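Local atomic coordinates of catalase (Exiguobacterium oxidotolerans, PDB entry 2J2M), a protein that breaks down hydrogen peroxide to water and oxygen at a haem iron, as a haem-dependent catalase. Residues F60-V65 and M297-N302; V90-S95 and F113-Y118; L131-I136 and T174-H179. All coordinates share one frame; numbering follows the deposited sequence.

Interaction 1. Residues F60-V65 and M297-N302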
loop_
_atom_site.group_PDB
_atom_site.type_symbol
_atom_site.label_atom_id
_atom_site.label_comp_id
_atom_site.label_asym_id
_atom_site.label_seq_id
_atom_site.Cartn_x
_atom_site.Cartn_y
_atom_site.Cartn_z
ATOM N N PHE A 60 3.753 -2.848 -24.771
ATOM C CA PHE A 60 2.911 -3.815 -25.454
ATOM C C PHE A 60 3.445 -5.221 -25.234
ATOM O O PHE A 60 4.623 -5.491 -25.491
ATOM C CB PHE A 60 2.845 -3.536 -26.977
ATOM C CG PHE A 60 2.181 -4.662 -27.770
ATOM C CD1 PHE A 60 0.793 -4.690 -27.936
ATOM C CD2 PHE A 60 2.952 -5.719 -28.303
ATOM C CE1 PHE A 60 0.168 -5.724 -28.645
ATOM C CE2 PHE A 60 2.348 -6.779 -29.000
ATOM C CZ PHE A 60 0.941 -6.788 -29.170
ATOM N N GLY A 61 2.568 -6.120 -24.800
ATOM C CA GLY A 61 2.949 -7.492 -24.508
ATOM C C GLY A 61 2.185 -8.545 -25.278
ATOM O O GLY A 61 0.982 -8.381 -25.569
ATOM N N ALA A 62 2.895 -9.627 -25.612
ATOM C CA ALA A 62 2.271 -10.787 -26.278
ATOM C C ALA A 62 2.901 -12.101 -25.888
ATOM O O ALA A 62 4.048 -12.139 -25.422
ATOM C CB ALA A 62 2.277 -10.627 -27.789
ATOM N N HIS A 63 2.128 -13.169 -26.057
ATOM C CA HIS A 63 2.570 -14.536 -25.818
ATOM C C HIS A 63 3.131 -15.165 -27.077
ATOM O O HIS A 63 2.718 -14.831 -28.193
ATOM C CB HIS A 63 1.399 -15.410 -25.399
ATOM C CG HIS A 63 0.817 -15.045 -24.082
ATOM N ND1 HIS A 63 1.315 -15.528 -22.897
ATOM C CD2 HIS A 63 -0.219 -14.241 -23.762
ATOM C CE1 HIS A 63 0.604 -15.046 -21.894
ATOM N NE2 HIS A 63 -0.332 -14.259 -22.394
ATOM N N GLY A 64 4.063 -16.090 -26.882
ATOM C CA GLY A 64 4.546 -16.933 -27.953
ATOM C C GLY A 64 5.384 -18.096 -27.448
ATOM O O GLY A 64 5.241 -18.560 -26.301
ATOM N N VAL A 65 6.292 -18.540 -28.304
ATOM C CA VAL A 65 7.069 -19.729 -28.040
ATOM C C VAL A 65 8.509 -19.426 -28.467
ATOM O O VAL A 65 8.719 -18.697 -29.432
ATOM C CB VAL A 65 6.424 -20.982 -28.771
ATOM C CG1 VAL A 65 6.420 -20.794 -30.288
ATOM C CG2 VAL A 65 7.104 -22.279 -28.401
ATOM N N MET A 297 12.184 -16.860 -31.786
ATOM C CA MET A 297 10.974 -16.590 -31.047
ATOM C C MET A 297 9.871 -16.199 -32.021
ATOM O O MET A 297 10.090 -15.382 -32.934
ATOM C CB MET A 297 11.208 -15.489 -30.003
ATOM C CG MET A 297 9.924 -14.889 -29.401
ATOM S SD MET A 297 10.189 -13.683 -28.048
ATOM C CE MET A 297 10.936 -12.317 -28.917
ATOM N N THR A 298 8.693 -16.792 -31.815
ATOM C CA THR A 298 7.488 -16.452 -32.553
ATOM C C THR A 298 6.430 -15.988 -31.548
ATOM O O THR A 298 6.105 -16.729 -30.635
ATOM C CB THR A 298 6.978 -17.690 -33.335
ATOM O OG1 THR A 298 8.004 -18.116 -34.241
ATOM C CG2 THR A 298 5.680 -17.383 -34.121
ATOM N N LEU A 299 5.942 -14.757 -31.689
ATOM C CA LEU A 299 4.791 -14.275 -30.909
ATOM C C LEU A 299 3.465 -14.491 -31.690
ATOM O O LEU A 299 3.183 -13.830 -32.690
ATOM C CB LEU A 299 4.971 -12.799 -30.544
ATOM C CG LEU A 299 5.690 -12.293 -29.282
ATOM C CD1 LEU A 299 6.560 -13.317 -28.597
ATOM C CD2 LEU A 299 6.463 -11.041 -29.582
ATOM N N ASN A 300 2.654 -15.424 -31.204
ATOM C CA ASN A 300 1.506 -15.901 -31.958
ATOM C C ASN A 300 0.140 -15.763 -31.248
ATOM O O ASN A 300 -0.883 -16.207 -31.763
ATOM C CB ASN A 300 1.748 -17.352 -32.414
ATOM C CG ASN A 300 2.030 -18.322 -31.254
ATOM O OD1 ASN A 300 1.774 -18.042 -30.091
ATOM N ND2 ASN A 300 2.567 -19.472 -31.595
ATOM N N LYS A 301 0.121 -15.134 -30.083
ATOM C CA LYS A 301 -1.111 -14.975 -29.363
ATOM C C LYS A 301 -1.132 -13.660 -28.615
ATOM O O LYS A 301 -0.290 -13.401 -27.765
ATOM C CB LYS A 301 -1.285 -16.139 -28.380
ATOM C CG LYS A 301 -2.568 -16.104 -27.628
ATOM C CD LYS A 301 -2.922 -17.481 -27.115
ATOM C CE LYS A 301 -3.833 -17.371 -25.882
ATOM N NZ LYS A 301 -5.128 -16.770 -26.277
ATOM N N ASN A 302 -2.123 -12.834 -28.904
ATOM C CA ASN A 302 -2.299 -11.627 -28.135
ATOM C C ASN A 302 -2.692 -11.933 -26.688
ATOM O O ASN A 302 -3.122 -13.040 -26.371
ATOM C CB ASN A 302 -3.312 -10.707 -28.823
ATOM C CG ASN A 302 -2.670 -9.845 -29.907
ATOM O OD1 ASN A 302 -1.650 -9.162 -29.676
ATOM N ND2 ASN A 302 -3.283 -9.848 -31.100
HETATM O O HOH W 1 -1.428 -8.631 -26.993
#

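Interaction 2. Residues V90-S95 and F113-Y118. With HEM (protoporphyrin IX containing Fe), chain E.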
loop_
_atom_site.group_PDB
_atom_site.type_symbol
_atom_site.label_atom_id
_atom_site.label_comp_id
_atom_site.label_asym_id
_atom_site.label_seq_id
_atom_site.Cartn_x
_atom_site.Cartn_y
_atom_site.Cartn_z
ATOM N N VAL A 90 6.998 -18.339 -23.936
ATOM C CA VAL A 90 7.482 -17.020 -23.570
ATOM C C VAL A 90 6.326 -16.004 -23.532
ATOM O O VAL A 90 5.302 -16.143 -24.234
ATOM C CB VAL A 90 8.594 -16.472 -24.536
ATOM C CG1 VAL A 90 9.832 -17.366 -24.541
ATOM C CG2 VAL A 90 8.065 -16.280 -25.954
ATOM N N PHE A 91 6.509 -14.992 -22.686
ATOM C CA PHE A 91 5.696 -13.777 -22.750
ATOM C C PHE A 91 6.659 -12.602 -22.979
ATOM O O PHE A 91 7.699 -12.511 -22.344
ATOM C CB PHE A 91 4.840 -13.602 -21.481
ATOM C CG PHE A 91 3.919 -12.396 -21.528
ATOM C CD1 PHE A 91 2.755 -12.416 -22.299
ATOM C CD2 PHE A 91 4.219 -11.245 -20.817
ATOM C CE1 PHE A 91 1.918 -11.330 -22.350
ATOM C CE2 PHE A 91 3.362 -10.131 -20.861
ATOM C CZ PHE A 91 2.213 -10.176 -21.638
ATOM N N ALA A 92 6.333 -11.748 -23.935
ATOM C CA ALA A 92 7.208 -10.637 -24.286
ATOM C C ALA A 92 6.531 -9.299 -24.062
ATOM O O ALA A 92 5.305 -9.203 -24.144
ATOM C CB ALA A 92 7.679 -10.763 -25.730
ATOM N N ARG A 93 7.327 -8.282 -23.759
ATOM C CA ARG A 93 6.830 -6.915 -23.596
ATOM C C ARG A 93 7.842 -5.960 -24.215
ATOM O O ARG A 93 9.025 -6.009 -23.892
ATOM C CB ARG A 93 6.568 -6.540 -22.113
ATOM C CG ARG A 93 6.019 -5.103 -21.924
ATOM C CD ARG A 93 5.514 -4.803 -20.500
ATOM N NE ARG A 93 4.808 -3.506 -20.340
ATOM C CZ ARG A 93 5.399 -2.302 -20.233
ATOM N NH1 ARG A 93 6.734 -2.195 -20.322
ATOM N NH2 ARG A 93 4.657 -1.198 -20.056
ATOM N N PHE A 94 7.350 -5.109 -25.101
ATOM C CA PHE A 94 8.140 -4.093 -25.760
ATOM C C PHE A 94 7.615 -2.770 -25.257
ATOM O O PHE A 94 6.469 -2.678 -24.853
ATOM C CB PHE A 94 7.983 -4.218 -27.281
ATOM C CG PHE A 94 8.335 -5.592 -27.808
ATOM C CD1 PHE A 94 7.347 -6.423 -28.337
ATOM C CD2 PHE A 94 9.655 -6.078 -27.727
ATOM C CE1 PHE A 94 7.678 -7.702 -28.807
ATOM C CE2 PHE A 94 9.986 -7.335 -28.200
ATOM C CZ PHE A 94 9.003 -8.152 -28.736
ATOM N N SER A 95 8.448 -1.745 -25.264
ATOM C CA SER A 95 8.135 -0.528 -24.513
ATOM C C SER A 95 8.958 0.647 -24.985
ATOM O O SER A 95 9.954 0.447 -25.678
ATOM C CB SER A 95 8.352 -0.758 -23.001
ATOM O OG SER A 95 9.682 -1.145 -22.720
ATOM N N PHE A 113 12.906 -4.348 -24.802
ATOM C CA PHE A 113 12.742 -5.665 -25.419
ATOM C C PHE A 113 12.857 -6.756 -24.316
ATOM O O PHE A 113 13.948 -7.210 -23.967
ATOM C CB PHE A 113 13.824 -5.838 -26.513
ATOM C CG PHE A 113 13.598 -7.012 -27.447
ATOM C CD1 PHE A 113 13.392 -8.291 -26.956
ATOM C CD2 PHE A 113 13.634 -6.824 -28.835
ATOM C CE1 PHE A 113 13.201 -9.365 -27.828
ATOM C CE2 PHE A 113 13.449 -7.877 -29.715
ATOM C CZ PHE A 113 13.230 -9.156 -29.203
ATOM N N SER A 114 11.723 -7.146 -23.753
ATOM C CA SER A 114 11.705 -8.033 -22.595
ATOM C C SER A 114 11.019 -9.369 -22.932
ATOM O O SER A 114 9.917 -9.394 -23.501
ATOM C CB SER A 114 10.998 -7.355 -21.391
ATOM O OG SER A 114 11.666 -6.173 -20.970
ATOM N N VAL A 115 11.666 -10.466 -22.549
ATOM C CA VAL A 115 11.154 -11.822 -22.794
ATOM C C VAL A 115 11.315 -12.720 -21.554
ATOM O O VAL A 115 12.433 -12.968 -21.091
ATOM C CB VAL A 115 11.806 -12.477 -24.039
ATOM C CG1 VAL A 115 11.269 -13.901 -24.254
ATOM C CG2 VAL A 115 11.536 -11.642 -25.267
ATOM N N LYS A 116 10.175 -13.172 -21.026
ATOM C CA LYS A 116 10.104 -14.128 -19.912
ATOM C C LYS A 116 9.963 -15.542 -20.481
ATOM O O LYS A 116 9.015 -15.827 -21.243
ATOM C CB LYS A 116 8.896 -13.815 -18.997
ATOM C CG LYS A 116 8.740 -14.737 -17.761
ATOM C CD LYS A 116 7.575 -14.332 -16.810
ATOM C CE LYS A 116 7.810 -13.007 -16.087
ATOM N NZ LYS A 116 9.143 -12.948 -15.421
ATOM N N PHE A 117 10.912 -16.407 -20.115
ATOM C CA PHE A 117 10.971 -17.801 -20.585
ATOM C C PHE A 117 10.542 -18.652 -19.431
ATOM O O PHE A 117 11.191 -18.645 -18.394
ATOM C CB PHE A 117 12.397 -18.223 -20.961
ATOM C CG PHE A 117 12.954 -17.525 -22.165
ATOM C CD1 PHE A 117 13.264 -16.162 -22.125
ATOM C CD2 PHE A 117 13.217 -18.243 -23.335
ATOM C CE1 PHE A 117 13.827 -15.525 -23.262
ATOM C CE2 PHE A 117 13.758 -17.630 -24.454
ATOM C CZ PHE A 117 14.055 -16.260 -24.423
ATOM N N TYR A 118 9.448 -19.384 -19.608
ATOM C CA TYR A 118 8.934 -20.241 -18.561
ATOM C C TYR A 118 9.530 -21.591 -18.781
ATOM O O TYR A 118 8.953 -22.425 -19.445
ATOM C CB TYR A 118 7.419 -20.310 -18.610
ATOM C CG TYR A 118 6.707 -18.964 -18.522
ATOM C CD1 TYR A 118 6.437 -18.218 -19.676
ATOM C CD2 TYR A 118 6.271 -18.455 -17.292
ATOM C CE1 TYR A 118 5.754 -16.989 -19.611
ATOM C CE2 TYR A 118 5.566 -17.260 -17.217
ATOM C CZ TYR A 118 5.323 -16.521 -18.379
ATOM O OH TYR A 118 4.635 -15.316 -18.314
HETATM C CHA HEM E . 12.367 -1.146 -16.707
HETATM C CHB HEM E . 15.829 -1.936 -20.056
HETATM C CHC HEM E . 19.073 0.044 -17.085
HETATM C CHD HEM E . 15.815 0.200 -13.533
HETATM C C1A HEM E . 13.019 -1.577 -17.860
HETATM C C2A HEM E . 12.435 -2.302 -18.987
HETATM C C3A HEM E . 13.400 -2.518 -19.913
HETATM C C4A HEM E . 14.617 -1.935 -19.411
HETATM C CMA HEM E . 13.284 -3.245 -21.275
HETATM C CAA HEM E . 10.943 -2.717 -19.071
HETATM C CBA HEM E . 10.676 -4.127 -18.538
HETATM C CGA HEM E . 9.202 -4.396 -18.750
HETATM O O1A HEM E . 8.439 -4.494 -17.752
HETATM O O2A HEM E . 8.782 -4.486 -19.935
HETATM C C1B HEM E . 17.027 -1.532 -19.529
HETATM C C2B HEM E . 18.348 -1.769 -20.089
HETATM C C3B HEM E . 19.223 -1.210 -19.254
HETATM C C4B HEM E . 18.500 -0.615 -18.157
HETATM C CMB HEM E . 18.684 -2.565 -21.382
HETATM C CAB HEM E . 20.757 -1.220 -19.363
HETATM C CBB HEM E . 21.378 -1.027 -20.521
HETATM C C1C HEM E . 18.533 0.181 -15.834
HETATM C C2C HEM E . 19.237 0.503 -14.608
HETATM C C3C HEM E . 18.309 0.530 -13.631
HETATM C C4C HEM E . 17.008 0.240 -14.211
HETATM C CMC HEM E . 20.770 0.728 -14.446
HETATM C CAC HEM E . 18.518 0.848 -12.131
HETATM C CBC HEM E . 19.041 -0.051 -11.289
HETATM C C1D HEM E . 14.569 -0.108 -14.029
HETATM C C2D HEM E . 13.346 -0.118 -13.251
HETATM C C3D HEM E . 12.267 -0.553 -14.242
HETATM C C4D HEM E . 12.946 -0.755 -15.517
HETATM C CMD HEM E . 13.191 0.192 -11.724
HETATM C CAD HEM E . 10.767 -0.752 -13.958
HETATM C CBD HEM E . 10.517 -2.259 -13.872
HETATM C CGD HEM E . 9.157 -2.588 -13.285
HETATM O O1D HEM E . 8.430 -1.697 -12.733
HETATM O O2D HEM E . 8.802 -3.784 -13.353
HETATM N NA HEM E . 14.354 -1.384 -18.167
HETATM N NB HEM E . 17.155 -0.821 -18.355
HETATM N NC HEM E . 17.187 0.025 -15.550
HETATM N ND HEM E . 14.291 -0.492 -15.332
HETATM FE FE HEM E . 15.784 -0.945 -16.737
HETATM O O HOH W 2 10.084 -3.888 -22.340
#

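Interaction 3. Residues L131-I136 and T174-H179. With HEM (protoporphyrin IX containing Fe), chain E.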
loop_
_atom_site.group_PDB
_atom_site.type_symbol
_atom_site.label_atom_id
_atom_site.label_comp_id
_atom_site.label_asym_id
_atom_site.label_seq_id
_atom_site.Cartn_x
_atom_site.Cartn_y
_atom_site.Cartn_z
ATOM N N LEU A 131 18.767 -0.873 -28.826
ATOM C CA LEU A 131 20.076 -0.267 -28.980
ATOM C C LEU A 131 21.096 -1.036 -28.141
ATOM O O LEU A 131 20.794 -1.418 -27.013
ATOM C CB LEU A 131 20.020 1.214 -28.586
ATOM C CG LEU A 131 19.003 2.112 -29.302
ATOM C CD1 LEU A 131 19.178 3.562 -28.874
ATOM C CD2 LEU A 131 19.091 1.984 -30.829
ATOM N N PRO A 132 22.281 -1.294 -28.718
ATOM C CA PRO A 132 23.258 -2.239 -28.194
ATOM C C PRO A 132 24.141 -1.701 -27.053
ATOM O O PRO A 132 24.867 -2.485 -26.436
ATOM C CB PRO A 132 24.098 -2.580 -29.434
ATOM C CG PRO A 132 24.129 -1.311 -30.209
ATOM C CD PRO A 132 22.753 -0.690 -29.985
ATOM N N VAL A 133 24.036 -0.404 -26.748
ATOM C CA VAL A 133 24.799 0.197 -25.647
ATOM C C VAL A 133 23.899 1.032 -24.740
ATOM O O VAL A 133 22.697 1.175 -25.035
ATOM C CB VAL A 133 26.012 1.024 -26.171
ATOM C CG1 VAL A 133 26.919 0.141 -27.027
ATOM C CG2 VAL A 133 25.538 2.214 -26.995
ATOM N N PHE A 134 24.471 1.541 -23.631
ATOM C CA PHE A 134 23.773 2.449 -22.724
ATOM C C PHE A 134 24.502 3.777 -22.480
ATOM O O PHE A 134 25.694 3.920 -22.829
ATOM C CB PHE A 134 23.428 1.761 -21.391
ATOM C CG PHE A 134 22.121 2.196 -20.818
ATOM C CD1 PHE A 134 22.073 2.884 -19.621
ATOM C CD2 PHE A 134 20.925 1.960 -21.513
ATOM C CE1 PHE A 134 20.837 3.304 -19.063
ATOM C CE2 PHE A 134 19.691 2.392 -21.004
ATOM C CZ PHE A 134 19.648 3.052 -19.745
ATOM N N PHE A 135 23.785 4.745 -21.899
ATOM C CA PHE A 135 24.337 6.084 -21.656
ATOM C C PHE A 135 25.410 6.078 -20.566
ATOM O O PHE A 135 26.294 6.921 -20.575
ATOM C CB PHE A 135 23.263 7.107 -21.240
ATOM C CG PHE A 135 22.055 7.228 -22.191
ATOM C CD1 PHE A 135 20.956 6.372 -22.064
ATOM C CD2 PHE A 135 21.995 8.245 -23.126
ATOM C CE1 PHE A 135 19.838 6.497 -22.883
ATOM C CE2 PHE A 135 20.879 8.404 -23.943
ATOM C CZ PHE A 135 19.787 7.518 -23.826
ATOM N N ILE A 136 25.316 5.133 -19.636
ATOM C CA ILE A 136 26.071 5.140 -18.371
ATOM C C ILE A 136 26.577 3.719 -18.062
ATOM O O ILE A 136 26.127 2.747 -18.662
ATOM C CB ILE A 136 25.215 5.703 -17.153
ATOM C CG1 ILE A 136 23.918 4.902 -16.924
ATOM C CG2 ILE A 136 24.862 7.161 -17.333
ATOM C CD1 ILE A 136 23.292 5.149 -15.564
ATOM N N THR A 174 28.467 9.401 -24.775
ATOM C CA THR A 174 28.691 9.773 -26.170
ATOM C C THR A 174 28.262 8.654 -27.136
ATOM O O THR A 174 27.443 8.873 -28.006
ATOM C CB THR A 174 30.175 10.203 -26.378
ATOM O OG1 THR A 174 30.524 11.171 -25.385
ATOM C CG2 THR A 174 30.409 10.821 -27.729
ATOM N N ASN A 175 28.813 7.460 -26.968
ATOM C CA ASN A 175 28.441 6.297 -27.768
ATOM C C ASN A 175 26.928 6.044 -27.919
ATOM O O ASN A 175 26.460 5.797 -29.020
ATOM C CB ASN A 175 29.135 5.041 -27.208
ATOM C CG ASN A 175 29.326 3.958 -28.252
ATOM O OD1 ASN A 175 29.262 4.220 -29.442
ATOM N ND2 ASN A 175 29.594 2.738 -27.801
ATOM N N MET A 176 26.179 6.083 -26.809
ATOM C CA MET A 176 24.725 5.935 -26.834
ATOM C C MET A 176 24.059 7.072 -27.628
ATOM O O MET A 176 23.152 6.858 -28.473
ATOM C CB MET A 176 24.189 5.884 -25.394
ATOM C CG MET A 176 22.680 5.573 -25.247
ATOM S SD MET A 176 22.087 4.181 -26.240
ATOM C CE MET A 176 20.634 3.795 -25.238
ATOM N N LEU A 177 24.532 8.288 -27.380
ATOM C CA LEU A 177 24.079 9.429 -28.150
ATOM C C LEU A 177 24.232 9.170 -29.644
ATOM O O LEU A 177 23.317 9.482 -30.392
ATOM C CB LEU A 177 24.799 10.698 -27.693
ATOM C CG LEU A 177 24.157 11.626 -26.626
ATOM C CD1 LEU A 177 23.070 11.016 -25.727
ATOM C CD2 LEU A 177 25.224 12.245 -25.771
ATOM N N MET A 178 25.357 8.575 -30.075
ATOM C CA MET A 178 25.565 8.216 -31.490
ATOM C C MET A 178 24.475 7.318 -32.056
ATOM O O MET A 178 24.138 7.449 -33.227
ATOM C CB MET A 178 26.908 7.527 -31.722
ATOM C CG MET A 178 28.114 8.402 -31.545
ATOM S SD MET A 178 28.365 9.658 -32.834
ATOM C CE MET A 178 29.950 10.239 -32.225
ATOM N N HIS A 179 23.934 6.412 -31.239
ATOM C CA HIS A 179 22.889 5.469 -31.677
ATOM C C HIS A 179 21.467 6.051 -31.654
ATOM O O HIS A 179 20.671 5.858 -32.572
ATOM C CB HIS A 179 22.908 4.229 -30.780
ATOM C CG HIS A 179 24.156 3.408 -30.900
ATOM N ND1 HIS A 179 25.317 3.719 -30.229
ATOM C CD2 HIS A 179 24.426 2.294 -31.626
ATOM C CE1 HIS A 179 26.246 2.824 -30.518
ATOM N NE2 HIS A 179 25.725 1.938 -31.347
HETATM C CHA HEM E . 12.367 -1.146 -16.707
HETATM C CHB HEM E . 15.829 -1.936 -20.056
HETATM C CHC HEM E . 19.073 0.044 -17.085
HETATM C CHD HEM E . 15.815 0.200 -13.533
HETATM C C1A HEM E . 13.019 -1.577 -17.860
HETATM C C2A HEM E . 12.435 -2.302 -18.987
HETATM C C3A HEM E . 13.400 -2.518 -19.913
HETATM C C4A HEM E . 14.617 -1.935 -19.411
HETATM C CMA HEM E . 13.284 -3.245 -21.275
HETATM C CAA HEM E . 10.943 -2.717 -19.071
HETATM C CBA HEM E . 10.676 -4.127 -18.538
HETATM C CGA HEM E . 9.202 -4.396 -18.750
HETATM O O1A HEM E . 8.439 -4.494 -17.752
HETATM O O2A HEM E . 8.782 -4.486 -19.935
HETATM C C1B HEM E . 17.027 -1.532 -19.529
HETATM C C2B HEM E . 18.348 -1.769 -20.089
HETATM C C3B HEM E . 19.223 -1.210 -19.254
HETATM C C4B HEM E . 18.500 -0.615 -18.157
HETATM C CMB HEM E . 18.684 -2.565 -21.382
HETATM C CAB HEM E . 20.757 -1.220 -19.363
HETATM C CBB HEM E . 21.378 -1.027 -20.521
HETATM C C1C HEM E . 18.533 0.181 -15.834
HETATM C C2C HEM E . 19.237 0.503 -14.608
HETATM C C3C HEM E . 18.309 0.530 -13.631
HETATM C C4C HEM E . 17.008 0.240 -14.211
HETATM C CMC HEM E . 20.770 0.728 -14.446
HETATM C CAC HEM E . 18.518 0.848 -12.131
HETATM C CBC HEM E . 19.041 -0.051 -11.289
HETATM C C1D HEM E . 14.569 -0.108 -14.029
HETATM C C2D HEM E . 13.346 -0.118 -13.251
HETATM C C3D HEM E . 12.267 -0.553 -14.242
HETATM C C4D HEM E . 12.946 -0.755 -15.517
HETATM C CMD HEM E . 13.191 0.192 -11.724
HETATM C CAD HEM E . 10.767 -0.752 -13.958
HETATM C CBD HEM E . 10.517 -2.259 -13.872
HETATM C CGD HEM E . 9.157 -2.588 -13.285
HETATM O O1D HEM E . 8.430 -1.697 -12.733
HETATM O O2D HEM E . 8.802 -3.784 -13.353
HETATM N NA HEM E . 14.354 -1.384 -18.167
HETATM N NB HEM E . 17.155 -0.821 -18.355
HETATM N NC HEM E . 17.187 0.025 -15.550
HETATM N ND HEM E . 14.291 -0.492 -15.332
HETATM FE FE HEM E . 15.784 -0.945 -16.737
HETATM O O HOH W 3 27.263 5.497 -24.088
#

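Interaction 1. Residues F60-V65 and M297-N302
His63 and Val65 pair with Lys301 and Thr298 as hydrogen-bonded antiparallel partners, joining strands 59-68 and 292-302 of the curled antiparallel sheet that forms the beta-barrel of the catalase fold. The His63-Lys301 pair is part of a classic beta bulge, Asn300 and Lys301 both facing His63, and the short strand axes run at 123° to each other, well away from straight antiparallel. At Val65 the match is regular, Val65 N giving its proton to Thr298 O at 3.0 Å and Thr298 N returning one to Val65 O. His63 N donates to Lys301 O in the same way. The oxygen of His63 must serve both bulge residues: Lys301 N reaches it at 3.2 Å from above the carbonyl plane, while the bond from Asn300 N is weak. Next to the bulge, Gly64 CA lies 3.1 Å from Thr298 O in a CA-H...O contact.

On one face His63 and Lys301 meet through their CB atoms, 4.1 Å apart, before their ends part. With its CG beside the backbone N (chi1 -66°), the His63 ring brings its edge toward Lys301 O and Asn302 O, and its NE2 is hydrogen-bonded to Glu309. On the other face, Ala62 CB packs on Leu299 CG, and helix 241-251 covers Phe60 and Ala62. Asn302 lies across Phe60 at about a right angle, amide and ring planes 85° apart, with OD1 at the ring edge 3.6 Å from Phe60 CZ. Glu251 and the oxygen of Phe247 hold ND2 of this amide, and a water donates to both Asn302 OD1, at 2.7 Å, and Gly61 O.

Interaction 2. Residues V90-S95 and F113-Y118
Phe94 and Phe113 meet in a T-shaped stack: Phe94 CE2 points at the centre of the Phe113 ring, with the planes at 83° and the centroids 4.9 Å apart. Different first torsions bring this about, Phe94 CG lying beside its backbone N (chi1 -56°) and Phe113 CG swung round to its carbonyl carbon (chi1 -167°). Further along the same face Val115 CG2 touches Ala92 CB and its CG1 reaches Val90 CB, while Val90 CG1 makes a CH-pi contact over the Phe117 ring, 3.9 Å from its centroid. The strands are neighbours in the antiparallel barrel sheet of the catalase fold, with Phe91-Lys116 and Arg93-Ser114 as hydrogen-bonded pairs. Side chains of these pairs occupy the other face, whose Arg93-Ser114 end borders the haem. Arg93, extended from CG to NE, runs alongside a haem propionate, CD 3.3 Å from O2A, and gives O2A a hydrogen bond from NH1 at 3.1 Å; His56 O also accepts from NH1. A water donates to Arg93 O and to O2A, and accepts from Ser95 OG and Ser114 OG. Lys116 instead bends away to a salt bridge with Asp125, and Tyr118 turns its ring edge to Phe91 CB, while its OH is hydrogen-bonded to Ile356 O.

Interaction 3. Residues L131-I136 and T174-H179
Met176 lies over one face of the Phe135 ring, its CG 3.4 Å from the ring centroid and only 8° off the normal, a CH-pi contact centred on the ring. The sulfur stands farther out above the same face, a Met-aromatic contact with SD 4.7 Å from the centroid. The bend at chi2 (47°) turns the thioether back along the loop, where SD comes 3.3 Å from Val133 O and CE packs against Leu131 CD1 and the Phe135 ring. Leu177 approaches the same ring differently, CD1 lying at its edge, 3.8 Å from Phe135 CE2.

In this way the irregular segment 131-136, between strand 122-129 and helix 142-149, packs along one side of the short helix 174-180, so that the loop leaving the catalase barrel sheet is packed against a helix outside it. No direct hydrogen bond crosses between the two segments; a water bridges them, donating to Phe134 O at 2.6 Å and accepting from Met176 N.

At the other end of the loop the His179 ring meets Pro132 and Val133. Pro132 comes from the opposite direction and brings CG to 3.8 Å from His179 NE2, whereas Val133 crosses at about a right angle and sets CG2 near ND1 and CE1. Rotation of the imidazole is fixed by His179 ND1 donating to Asn175 O, one turn earlier, at 2.7 Å; the acceptor lies close to the ring plane. Val133 CG1 approaches Asn175 ND2, which is hydrogen-bonded to Thr281 O. Phe134 points its CB away from the helix and carries its ring to the haem: one face meets the vinyl atom CAB, and Phe135 CD1 lies over the centre of the opposite face.

Interactions 1 and 2 belong to one sheet and touch: strands 59-68 and 87-95 are neighbours, and Phe60 N lies 2.7 Å from Phe94 O, probably hydrogen-bonded. Interaction 1 is partly buried and distorted by its bulge; interaction 2 is buried, regular in register and bordered by the haem. Interaction 3 is also buried but joins a loop to a helix, about 28 Å from interaction 1 between centres and on the opposite side of the chain's centre. Interactions 2 and 3 reach the haem differently, 90-95/113-118 through polar groups at a propionate and 131-136 through an aromatic ring at a vinyl. Backbone bonds pair the strands of the first two, joined in interaction 2 by aromatic and aliphatic packing; apolar side chains and a bridging water join the third.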